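Local coordinates for protein hypothetical sugar kinase (Cytophaga hutchinsonii, PDB 3R8E) that probably phosphorylates a sugar at the expense of ATP, as a putative sugar kinase of the ROK family with a ribonuclease H-like fold, at residues M20-D25 with V31-V36; N69-Y74 with S115-I120; F138-R143 with K301-N306. One frame throughout, in Å; residues are numbered along the deposited sequence. Where two conformers were deposited one is given.

Contact 1 (M20-D25 with V31-V36); sequences MILGID and VKFGLV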
loop_
_atom_site.group_PDB
_atom_site.type_symbol
_atom_site.label_atom_id
_atom_site.label_comp_id
_atom_site.label_asym_id
_atom_site.label_seq_id
_atom_site.Cartn_x
_atom_site.Cartn_y
_atom_site.Cartn_z
HETATM N N MSE A 20 4.190 -30.406 -19.150
HETATM C CA MSE A 20 2.908 -30.162 -18.478
HETATM C C MSE A 20 3.105 -30.017 -16.968
HETATM O O MSE A 20 3.866 -30.775 -16.363
HETATM C CB MSE A 20 1.897 -31.285 -18.776
HETATM C CG MSE A 20 1.579 -31.455 -20.262
HETATM SE SE MSE A 20 -0.247 -32.061 -20.588
HETATM C CE MSE A 20 -1.145 -30.372 -20.362
ATOM N N ILE A 21 2.420 -29.038 -16.363
ATOM C CA ILE A 21 2.503 -28.760 -14.925
ATOM C C ILE A 21 1.101 -28.857 -14.302
ATOM O O ILE A 21 0.128 -28.420 -14.919
ATOM C CB ILE A 21 3.155 -27.358 -14.693
ATOM C CG1 ILE A 21 4.631 -27.340 -15.167
ATOM C CG2 ILE A 21 3.055 -26.907 -13.221
ATOM C CD1 ILE A 21 5.157 -25.970 -15.601
ATOM N N LEU A 22 1.003 -29.427 -13.084
ATOM C CA LEU A 22 -0.261 -29.507 -12.363
ATOM C C LEU A 22 -0.459 -28.230 -11.550
ATOM O O LEU A 22 0.365 -27.903 -10.700
ATOM C CB LEU A 22 -0.330 -30.756 -11.451
ATOM C CG LEU A 22 -1.517 -30.868 -10.464
ATOM C CD1 LEU A 22 -2.872 -30.835 -11.180
ATOM C CD2 LEU A 22 -1.406 -32.135 -9.626
ATOM N N GLY A 23 -1.541 -27.522 -11.844
ATOM C CA GLY A 23 -1.935 -26.322 -11.120
ATOM C C GLY A 23 -3.122 -26.655 -10.244
ATOM O O GLY A 23 -4.025 -27.390 -10.667
ATOM N N ILE A 24 -3.094 -26.177 -8.998
ATOM C CA ILE A 24 -4.156 -26.416 -8.024
ATOM C C ILE A 24 -4.598 -25.077 -7.453
ATOM O O ILE A 24 -3.761 -24.307 -7.000
ATOM C CB ILE A 24 -3.716 -27.411 -6.906
ATOM C CG1 ILE A 24 -3.365 -28.795 -7.494
ATOM C CG2 ILE A 24 -4.801 -27.545 -5.826
ATOM C CD1 ILE A 24 -2.613 -29.702 -6.572
ATOM N N ASP A 25 -5.904 -24.794 -7.505
ATOM C CA ASP A 25 -6.464 -23.569 -6.940
ATOM C C ASP A 25 -7.428 -23.960 -5.816
ATOM O O ASP A 25 -8.575 -24.340 -6.068
ATOM C CB ASP A 25 -7.143 -22.692 -8.004
ATOM C CG ASP A 25 -7.638 -21.351 -7.479
ATOM O OD1 ASP A 25 -7.214 -20.951 -6.374
ATOM O OD2 ASP A 25 -8.451 -20.704 -8.173
ATOM N N VAL A 31 -12.596 -26.740 -4.958
ATOM C CA VAL A 31 -11.145 -26.928 -5.131
ATOM C C VAL A 31 -10.930 -27.314 -6.592
ATOM O O VAL A 31 -11.702 -28.114 -7.129
ATOM C CB VAL A 31 -10.526 -27.957 -4.144
ATOM C CG1 VAL A 31 -9.006 -28.022 -4.296
ATOM C CG2 VAL A 31 -10.898 -27.634 -2.699
ATOM N N LYS A 32 -9.901 -26.744 -7.244
ATOM C CA LYS A 32 -9.704 -26.969 -8.684
ATOM C C LYS A 32 -8.308 -27.497 -9.027
ATOM O O LYS A 32 -7.300 -26.978 -8.551
ATOM C CB LYS A 32 -9.966 -25.678 -9.476
ATOM C CG LYS A 32 -11.428 -25.250 -9.541
ATOM C CD LYS A 32 -11.593 -23.729 -9.440
ATOM C CE LYS A 32 -11.712 -23.029 -10.777
ATOM N NZ LYS A 32 -10.390 -22.826 -11.428
ATOM N N PHE A 33 -8.275 -28.514 -9.897
ATOM C CA PHE A 33 -7.094 -29.192 -10.429
ATOM C C PHE A 33 -7.069 -29.051 -11.938
ATOM O O PHE A 33 -8.123 -29.118 -12.573
ATOM C CB PHE A 33 -7.139 -30.690 -10.072
ATOM C CG PHE A 33 -6.578 -31.113 -8.735
ATOM C CD1 PHE A 33 -7.114 -30.623 -7.549
ATOM C CD2 PHE A 33 -5.575 -32.072 -8.657
ATOM C CE1 PHE A 33 -6.626 -31.055 -6.313
ATOM C CE2 PHE A 33 -5.088 -32.501 -7.419
ATOM C CZ PHE A 33 -5.614 -31.986 -6.257
ATOM N N GLY A 34 -5.884 -28.893 -12.508
ATOM C CA GLY A 34 -5.756 -28.808 -13.958
ATOM C C GLY A 34 -4.341 -28.927 -14.466
ATOM O O GLY A 34 -3.400 -28.442 -13.830
ATOM N N LEU A 35 -4.191 -29.567 -15.628
ATOM C CA LEU A 35 -2.895 -29.699 -16.278
ATOM C C LEU A 35 -2.717 -28.503 -17.193
ATOM O O LEU A 35 -3.538 -28.280 -18.084
ATOM C CB LEU A 35 -2.786 -31.027 -17.032
ATOM C CG LEU A 35 -1.475 -31.782 -16.842
ATOM C CD1 LEU A 35 -1.296 -32.239 -15.401
ATOM C CD2 LEU A 35 -1.406 -32.973 -17.764
ATOM N N VAL A 36 -1.673 -27.715 -16.958
ATOM C CA VAL A 36 -1.448 -26.477 -17.704
ATOM C C VAL A 36 -0.326 -26.644 -18.729
ATOM O O VAL A 36 0.754 -27.130 -18.396
ATOM C CB VAL A 36 -1.174 -25.294 -16.734
ATOM C CG1 VAL A 36 -0.910 -23.988 -17.483
ATOM C CG2 VAL A 36 -2.328 -25.118 -15.745
HETATM O O HOH W 1 -8.321 -20.880 -10.838
#

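Contact 2 (N69-Y74 with S115-I120); sequences NFLKQY and SEFPHI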
loop_
_atom_site.group_PDB
_atom_site.type_symbol
_atom_site.label_atom_id
_atom_site.label_comp_id
_atom_site.label_asym_id
_atom_site.label_seq_id
_atom_site.Cartn_x
_atom_site.Cartn_y
_atom_site.Cartn_z
ATOM N N ASN A 69 -3.809 -39.314 -7.456
ATOM C CA ASN A 69 -4.590 -39.803 -8.593
ATOM C C ASN A 69 -4.196 -39.091 -9.894
ATOM O O ASN A 69 -4.311 -39.691 -10.960
ATOM C CB ASN A 69 -6.094 -39.636 -8.335
ATOM C CG ASN A 69 -6.678 -40.546 -7.271
ATOM O OD1 ASN A 69 -6.095 -41.566 -6.874
ATOM N ND2 ASN A 69 -7.868 -40.207 -6.800
ATOM N N PHE A 70 -3.714 -37.831 -9.803
ATOM C CA PHE A 70 -3.309 -37.025 -10.957
ATOM C C PHE A 70 -1.925 -37.424 -11.497
ATOM O O PHE A 70 -1.799 -37.602 -12.708
ATOM C CB PHE A 70 -3.328 -35.525 -10.616
ATOM C CG PHE A 70 -4.138 -34.679 -11.572
ATOM C CD1 PHE A 70 -3.548 -34.115 -12.698
ATOM C CD2 PHE A 70 -5.487 -34.439 -11.343
ATOM C CE1 PHE A 70 -4.297 -33.325 -13.579
ATOM C CE2 PHE A 70 -6.236 -33.653 -12.227
ATOM C CZ PHE A 70 -5.635 -33.099 -13.336
ATOM N N LEU A 71 -0.894 -37.564 -10.620
ATOM C CA LEU A 71 0.470 -37.941 -11.044
ATOM C C LEU A 71 0.509 -39.362 -11.630
ATOM O O LEU A 71 1.378 -39.639 -12.455
ATOM C CB LEU A 71 1.492 -37.843 -9.899
ATOM C CG LEU A 71 1.755 -36.476 -9.266
ATOM C CD1 LEU A 71 2.550 -36.639 -8.002
ATOM C CD2 LEU A 71 2.419 -35.507 -10.229
ATOM N N LYS A 72 -0.419 -40.256 -11.198
ATOM C CA LYS A 72 -0.557 -41.631 -11.699
ATOM C C LYS A 72 -1.032 -41.617 -13.159
ATOM O O LYS A 72 -0.586 -42.443 -13.959
ATOM C CB LYS A 72 -1.541 -42.443 -10.835
ATOM C CG LYS A 72 -0.929 -42.992 -9.555
ATOM C CD LYS A 72 -1.884 -43.916 -8.811
ATOM C CE LYS A 72 -1.246 -44.513 -7.579
ATOM N NZ LYS A 72 -1.143 -43.533 -6.464
ATOM N N GLN A 73 -1.932 -40.663 -13.493
ATOM C CA GLN A 73 -2.498 -40.437 -14.829
ATOM C C GLN A 73 -1.499 -39.762 -15.770
ATOM O O GLN A 73 -1.550 -39.987 -16.982
ATOM C CB GLN A 73 -3.747 -39.541 -14.737
ATOM C CG GLN A 73 -4.969 -40.201 -14.132
ATOM C CD GLN A 73 -6.097 -39.214 -13.965
ATOM O OE1 GLN A 73 -6.133 -38.427 -13.017
ATOM N NE2 GLN A 73 -7.057 -39.245 -14.871
ATOM N N TYR A 74 -0.640 -38.885 -15.218
ATOM C CA TYR A 74 0.343 -38.107 -15.973
ATOM C C TYR A 74 1.734 -38.290 -15.354
ATOM O O TYR A 74 2.153 -37.478 -14.517
ATOM C CB TYR A 74 -0.076 -36.621 -16.011
ATOM C CG TYR A 74 -1.481 -36.414 -16.529
ATOM C CD1 TYR A 74 -1.756 -36.464 -17.892
ATOM C CD2 TYR A 74 -2.543 -36.199 -15.655
ATOM C CE1 TYR A 74 -3.052 -36.291 -18.374
ATOM C CE2 TYR A 74 -3.845 -36.042 -16.125
ATOM C CZ TYR A 74 -4.092 -36.076 -17.487
ATOM O OH TYR A 74 -5.369 -35.924 -17.963
ATOM N N SER A 115 9.223 -34.975 0.236
ATOM C CA SER A 115 9.634 -36.251 0.835
ATOM C C SER A 115 8.854 -37.411 0.211
ATOM O O SER A 115 9.419 -38.487 0.000
ATOM C CB SER A 115 9.421 -36.229 2.346
ATOM O OG SER A 115 10.144 -35.172 2.954
ATOM N N GLU A 116 7.558 -37.183 -0.096
ATOM C CA GLU A 116 6.658 -38.174 -0.697
ATOM C C GLU A 116 6.997 -38.372 -2.191
ATOM O O GLU A 116 7.117 -39.513 -2.646
ATOM C CB GLU A 116 5.188 -37.737 -0.496
ATOM C CG GLU A 116 4.136 -38.638 -1.126
ATOM C CD GLU A 116 3.964 -40.025 -0.543
ATOM O OE1 GLU A 116 3.659 -40.133 0.666
ATOM O OE2 GLU A 116 4.080 -41.004 -1.314
ATOM N N PHE A 117 7.170 -37.261 -2.928
ATOM C CA PHE A 117 7.501 -37.237 -4.350
ATOM C C PHE A 117 8.843 -36.482 -4.556
ATOM O O PHE A 117 8.820 -35.306 -4.940
ATOM C CB PHE A 117 6.347 -36.587 -5.150
ATOM C CG PHE A 117 4.959 -37.103 -4.833
ATOM C CD1 PHE A 117 4.521 -38.325 -5.334
ATOM C CD2 PHE A 117 4.080 -36.356 -4.058
ATOM C CE1 PHE A 117 3.236 -38.798 -5.045
ATOM C CE2 PHE A 117 2.789 -36.819 -3.788
ATOM C CZ PHE A 117 2.383 -38.044 -4.269
ATOM N N PRO A 118 10.020 -37.123 -4.300
ATOM C CA PRO A 118 11.305 -36.398 -4.433
ATOM C C PRO A 118 11.696 -36.037 -5.867
ATOM O O PRO A 118 12.544 -35.160 -6.063
ATOM C CB PRO A 118 12.326 -37.359 -3.815
ATOM C CG PRO A 118 11.717 -38.703 -3.953
ATOM C CD PRO A 118 10.236 -38.505 -3.815
ATOM N N HIS A 119 11.070 -36.690 -6.857
ATOM C CA HIS A 119 11.305 -36.456 -8.280
ATOM C C HIS A 119 10.491 -35.251 -8.803
ATOM O O HIS A 119 10.738 -34.801 -9.925
ATOM C CB HIS A 119 10.974 -37.732 -9.086
ATOM C CG HIS A 119 9.565 -38.229 -8.932
ATOM N ND1 HIS A 119 9.084 -38.687 -7.713
ATOM C CD2 HIS A 119 8.593 -38.370 -9.863
ATOM C CE1 HIS A 119 7.834 -39.056 -7.936
ATOM N NE2 HIS A 119 7.499 -38.903 -9.218
ATOM N N ILE A 120 9.550 -34.720 -7.989
ATOM C CA ILE A 120 8.690 -33.595 -8.383
ATOM C C ILE A 120 8.954 -32.339 -7.527
ATOM O O ILE A 120 8.982 -32.416 -6.298
ATOM C CB ILE A 120 7.189 -34.018 -8.337
ATOM C CG1 ILE A 120 6.889 -35.050 -9.442
ATOM C CG2 ILE A 120 6.221 -32.813 -8.447
ATOM C CD1 ILE A 120 5.930 -36.058 -9.048
#

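Contact 3 (F138-R143 with K301-N306); sequences FGENKR and KATLEN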
loop_
_atom_site.group_PDB
_atom_site.type_symbol
_atom_site.label_atom_id
_atom_site.label_comp_id
_atom_site.label_asym_id
_atom_site.label_seq_id
_atom_site.Cartn_x
_atom_site.Cartn_y
_atom_site.Cartn_z
ATOM N N PHE A 138 -0.278 -15.322 -19.019
ATOM C CA PHE A 138 -1.179 -15.820 -20.060
ATOM C C PHE A 138 -2.335 -14.902 -20.480
ATOM O O PHE A 138 -3.017 -15.224 -21.459
ATOM C CB PHE A 138 -1.779 -17.161 -19.591
ATOM C CG PHE A 138 -0.782 -18.178 -19.077
ATOM C CD1 PHE A 138 0.050 -18.868 -19.953
ATOM C CD2 PHE A 138 -0.675 -18.445 -17.717
ATOM C CE1 PHE A 138 0.958 -19.823 -19.477
ATOM C CE2 PHE A 138 0.236 -19.395 -17.241
ATOM C CZ PHE A 138 1.048 -20.074 -18.123
ATOM N N GLY A 139 -2.547 -13.798 -19.771
ATOM C CA GLY A 139 -3.648 -12.884 -20.064
ATOM C C GLY A 139 -3.483 -12.011 -21.295
ATOM O O GLY A 139 -2.459 -12.073 -21.986
ATOM N N GLU A 140 -4.503 -11.168 -21.561
ATOM C CA GLU A 140 -4.515 -10.233 -22.691
ATOM C C GLU A 140 -3.547 -9.055 -22.478
ATOM O O GLU A 140 -3.321 -8.279 -23.405
ATOM C CB GLU A 140 -5.938 -9.735 -22.987
ATOM C CG GLU A 140 -6.746 -10.719 -23.823
ATOM C CD GLU A 140 -6.155 -11.051 -25.182
ATOM O OE1 GLU A 140 -6.235 -10.196 -26.092
ATOM O OE2 GLU A 140 -5.580 -12.154 -25.325
ATOM N N ASN A 141 -2.978 -8.921 -21.271
ATOM C CA ASN A 141 -1.972 -7.909 -20.967
ATOM C C ASN A 141 -0.746 -8.616 -20.418
ATOM O O ASN A 141 -0.078 -8.095 -19.529
ATOM C CB ASN A 141 -2.507 -6.855 -19.991
ATOM C CG ASN A 141 -3.454 -5.869 -20.615
ATOM O OD1 ASN A 141 -4.645 -5.848 -20.305
ATOM N ND2 ASN A 141 -2.940 -4.999 -21.479
ATOM N N LYS A 142 -0.447 -9.815 -20.962
ATOM C CA LYS A 142 0.689 -10.614 -20.519
ATOM C C LYS A 142 1.998 -9.824 -20.615
ATOM O O LYS A 142 2.196 -9.022 -21.542
ATOM C CB LYS A 142 0.794 -11.957 -21.262
ATOM C CG LYS A 142 0.994 -11.882 -22.766
ATOM C CD LYS A 142 1.440 -13.234 -23.313
ATOM C CE LYS A 142 1.799 -13.162 -24.775
ATOM N NZ LYS A 142 2.360 -14.449 -25.265
ATOM N N ARG A 143 2.849 -10.013 -19.592
ATOM C CA ARG A 143 4.174 -9.411 -19.419
ATOM C C ARG A 143 4.112 -7.910 -19.046
ATOM O O ARG A 143 5.166 -7.283 -18.900
ATOM C CB ARG A 143 5.109 -9.656 -20.624
ATOM C CG ARG A 143 5.459 -11.129 -20.859
ATOM C CD ARG A 143 6.464 -11.670 -19.853
ATOM N NE ARG A 143 6.632 -13.117 -19.975
ATOM C CZ ARG A 143 7.509 -13.835 -19.279
ATOM N NH1 ARG A 143 8.316 -13.245 -18.404
ATOM N NH2 ARG A 143 7.591 -15.146 -19.457
ATOM N N LYS A 301 -9.946 -5.038 -18.416
ATOM C CA LYS A 301 -10.714 -6.184 -17.954
ATOM C C LYS A 301 -9.785 -7.399 -17.886
ATOM O O LYS A 301 -9.017 -7.633 -18.825
ATOM C CB LYS A 301 -11.913 -6.420 -18.914
ATOM C CG LYS A 301 -12.702 -7.709 -18.695
ATOM C CD LYS A 301 -13.892 -7.533 -17.754
ATOM C CE LYS A 301 -14.696 -8.805 -17.619
ATOM N NZ LYS A 301 -13.989 -9.837 -16.809
ATOM N N ALA A 302 -9.829 -8.152 -16.772
ATOM C CA ALA A 302 -9.065 -9.394 -16.625
ATOM C C ALA A 302 -9.812 -10.457 -17.419
ATOM O O ALA A 302 -10.975 -10.732 -17.116
ATOM C CB ALA A 302 -8.951 -9.777 -15.161
ATOM N N THR A 303 -9.202 -10.975 -18.491
ATOM C CA THR A 303 -9.898 -11.892 -19.407
ATOM C C THR A 303 -9.769 -13.373 -19.041
ATOM O O THR A 303 -10.527 -14.181 -19.582
ATOM C CB THR A 303 -9.430 -11.677 -20.851
ATOM O OG1 THR A 303 -8.074 -12.108 -20.985
ATOM C CG2 THR A 303 -9.590 -10.223 -21.316
ATOM N N LEU A 304 -8.844 -13.741 -18.132
ATOM C CA LEU A 304 -8.682 -15.153 -17.756
ATOM C C LEU A 304 -9.800 -15.638 -16.838
ATOM O O LEU A 304 -10.001 -16.851 -16.709
ATOM C CB LEU A 304 -7.322 -15.410 -17.109
ATOM C CG LEU A 304 -6.091 -15.193 -17.995
ATOM C CD1 LEU A 304 -4.854 -15.475 -17.219
ATOM C CD2 LEU A 304 -6.112 -16.087 -19.248
ATOM N N GLU A 305 -10.522 -14.689 -16.201
ATOM C CA GLU A 305 -11.646 -14.931 -15.292
ATOM C C GLU A 305 -11.223 -15.885 -14.156
ATOM O O GLU A 305 -10.134 -15.697 -13.603
ATOM C CB GLU A 305 -12.887 -15.435 -16.064
ATOM C CG GLU A 305 -13.492 -14.377 -16.975
ATOM C CD GLU A 305 -14.561 -14.867 -17.931
ATOM O OE1 GLU A 305 -15.608 -15.365 -17.454
ATOM O OE2 GLU A 305 -14.369 -14.716 -19.159
ATOM N N ASN A 306 -12.047 -16.905 -13.832
ATOM C CA ASN A 306 -11.807 -17.866 -12.746
ATOM C C ASN A 306 -10.632 -18.843 -13.002
ATOM O O ASN A 306 -10.294 -19.614 -12.104
ATOM C CB ASN A 306 -13.079 -18.663 -12.460
ATOM C CG ASN A 306 -14.095 -17.887 -11.664
ATOM O OD1 ASN A 306 -14.936 -17.167 -12.213
ATOM N ND2 ASN A 306 -14.034 -18.009 -10.347
HETATM O O HOH W 2 -6.510 -10.494 -19.536
HETATM O O HOH W 3 -6.422 -7.836 -19.916
#

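Contact 1 (M20-D25 with V31-V36)
Ile24 and Phe33 lie side by side and point the same way, the isoleucine spread over one face of the ring. Ile24 CG1 stands 3.9 Å from the centroid of the Phe33 ring, almost exactly on its normal, a CH-pi contact, and CD1 continues over the same face to Phe33 CZ. Leu22 reaches the ring obliquely: with CG anti to the backbone N (chi1 171°), its CD1 is turned toward Phe33 and also rests on the backbone of Gly34. Just before the strand Met20, a selenomethionine, crosses Leu35 at about a right angle, its CB and CE lying against the leucine.

The two strands form the beta hairpin that opens the ribonuclease H-like fold, antiparallel, their directions 150° apart. Ile21 with Val36, Gly23 with Gly34 and Asp25 with Lys32 are hydrogen-bonded pairs; Val36 N to Ile21 O, 2.8 Å, is nearly straight. Leu22-Leu35 and Ile24-Phe33 are the non-hydrogen-bonded pairs, and their side chains meet Phe70 and Ile67 of helix 59-73.

On the other face, which carries Ile21, Val36, Asp25 and Lys32, Val36 packs on helix 308-318. Asp25 OD2 and Lys32 NZ stay 4.3 Å apart, beyond a salt bridge, and a water joins them: it donates to Asp25 OD2 at 2.7 Å and accepts from Lys32 NZ at 2.9 Å. Bends along the lysine chain bring NZ round to this water and to the carbonyl O of Asn306, which it also bonds.

Contact 2 (N69-Y74 with S115-I120)
Leu71 and Phe117 both hold CG anti to their own carbonyl carbon (chi1 -63° for the leucine), and these torsions carry one leucine methyl over the phenyl ring. With chi2 at 168°, Leu71 ends in a fork whose CD1 prong lies over the centre of the Phe117 ring, 3.7 Å from the centroid and 13° off the normal. This is a CH-pi contact made by a single methyl; CD1 is nearest CD1 and CE1 of the ring, while the two side chains run at a slant to each other. The opposite face of the same ring is partly covered from within its own segment by Glu116 CG, set toward the rim, so the phenyl group is held between a methyl and a methylene.

Ile120 meets the leucine tip to tip. Its CD1 fits against both prongs of the fork, 3.6 Å from Leu71 CD1 and 3.7 Å from Leu71 CD2. Leu71 is thus the one residue of 69-74 that carries the contact, which is wholly apolar and has no hydrogen bond across it. Phe117 and Ile120 are the first and last residues of a type I beta turn, closed by Ile120 N to Phe117 O at 3.2 Å, and the turn brings both side chains to the same leucine.

Phe117 is where the chain leaves helix 109-116, and Ile120 leads straight into strand 121-126 of the sheet that also holds strands 21-25 and 30-36. Leu71 belongs to the last turns of helix 59-73 and also touches Val77 in the loop toward strand 79-84, while Tyr74, just past the helix, packs on Leu35 of strand 30-36.

Contact 3 (F138-R143 with K301-N306)
Leu304 lays its two methyls against the backbone at Phe138 and Gly139. Leu304 CD1 lies 3.8 Å from Gly139 N, and Leu304 CD2 sits 3.9 Å from Phe138 O; between them Leu304 CG approaches Gly139 CA. Its chi1 of -64° sets CG anti to the carbonyl carbon, and with chi2 at 180° the fork reaches the backbone of Gly139. Next to it Glu140 and Thr303 cross at about a right angle: Glu140 CG comes to 3.4 Å from Thr303 OG1 and 3.8 Å from Thr303 CG2, so the glutamate methylene rests against the threonine hydroxyl and methyl.

No direct hydrogen bond links the two loops; waters bridge them instead. One water accepts from both backbone amides, Glu140 N and Thr303 N, each at 2.9 Å. A second donates to Asn141 OD1 at 2.7 Å and to Lys301 O at 2.8 Å, joining a side-chain amide to the end of the strand.

The loops belong to two connections of the alpha/beta fold that lie far apart in sequence. Segment 138-143 runs from the end of helix 127-138 toward strand 147-152. Segment 301-306 leads from strand 298-301, at the border of the five-stranded sheet, to helix 308-318. Gly139 is where the first chain departs from helical geometry, and Lys142 N bonds back to Gly139 O at 3.2 Å, tightening the bend.

Farther out, Glu135 OE2, from helix 127-138, accepts a hydrogen bond from Leu304 N, and Tyr298 OH gives Asn141 OD1 a second partner besides the water. Lys301 NZ reaches Ala302 O and Ser271 OG. Leu311 of helix 308-318 packs on both Phe138 and Leu304.

From the N terminus, contact 1 closes first, a tight hairpin with five residues between its segments. Contact 2 follows, closing a loop of 40 residues between the end of helix 59-73 and the turn before strand 121-126. Contact 3 comes last and spans 157 residues, tying the loop after helix 127-138 to the one before helix 308-318. The three loops run in series; none nests or crosses. Contacts 1 and 2 touch, sharing the packing of the hairpin on helix 59-73. Contact 1 meets contact 3 through Lys32 and Asn306, whereas contacts 2 and 3 stay about 14 Å apart at their nearest atoms.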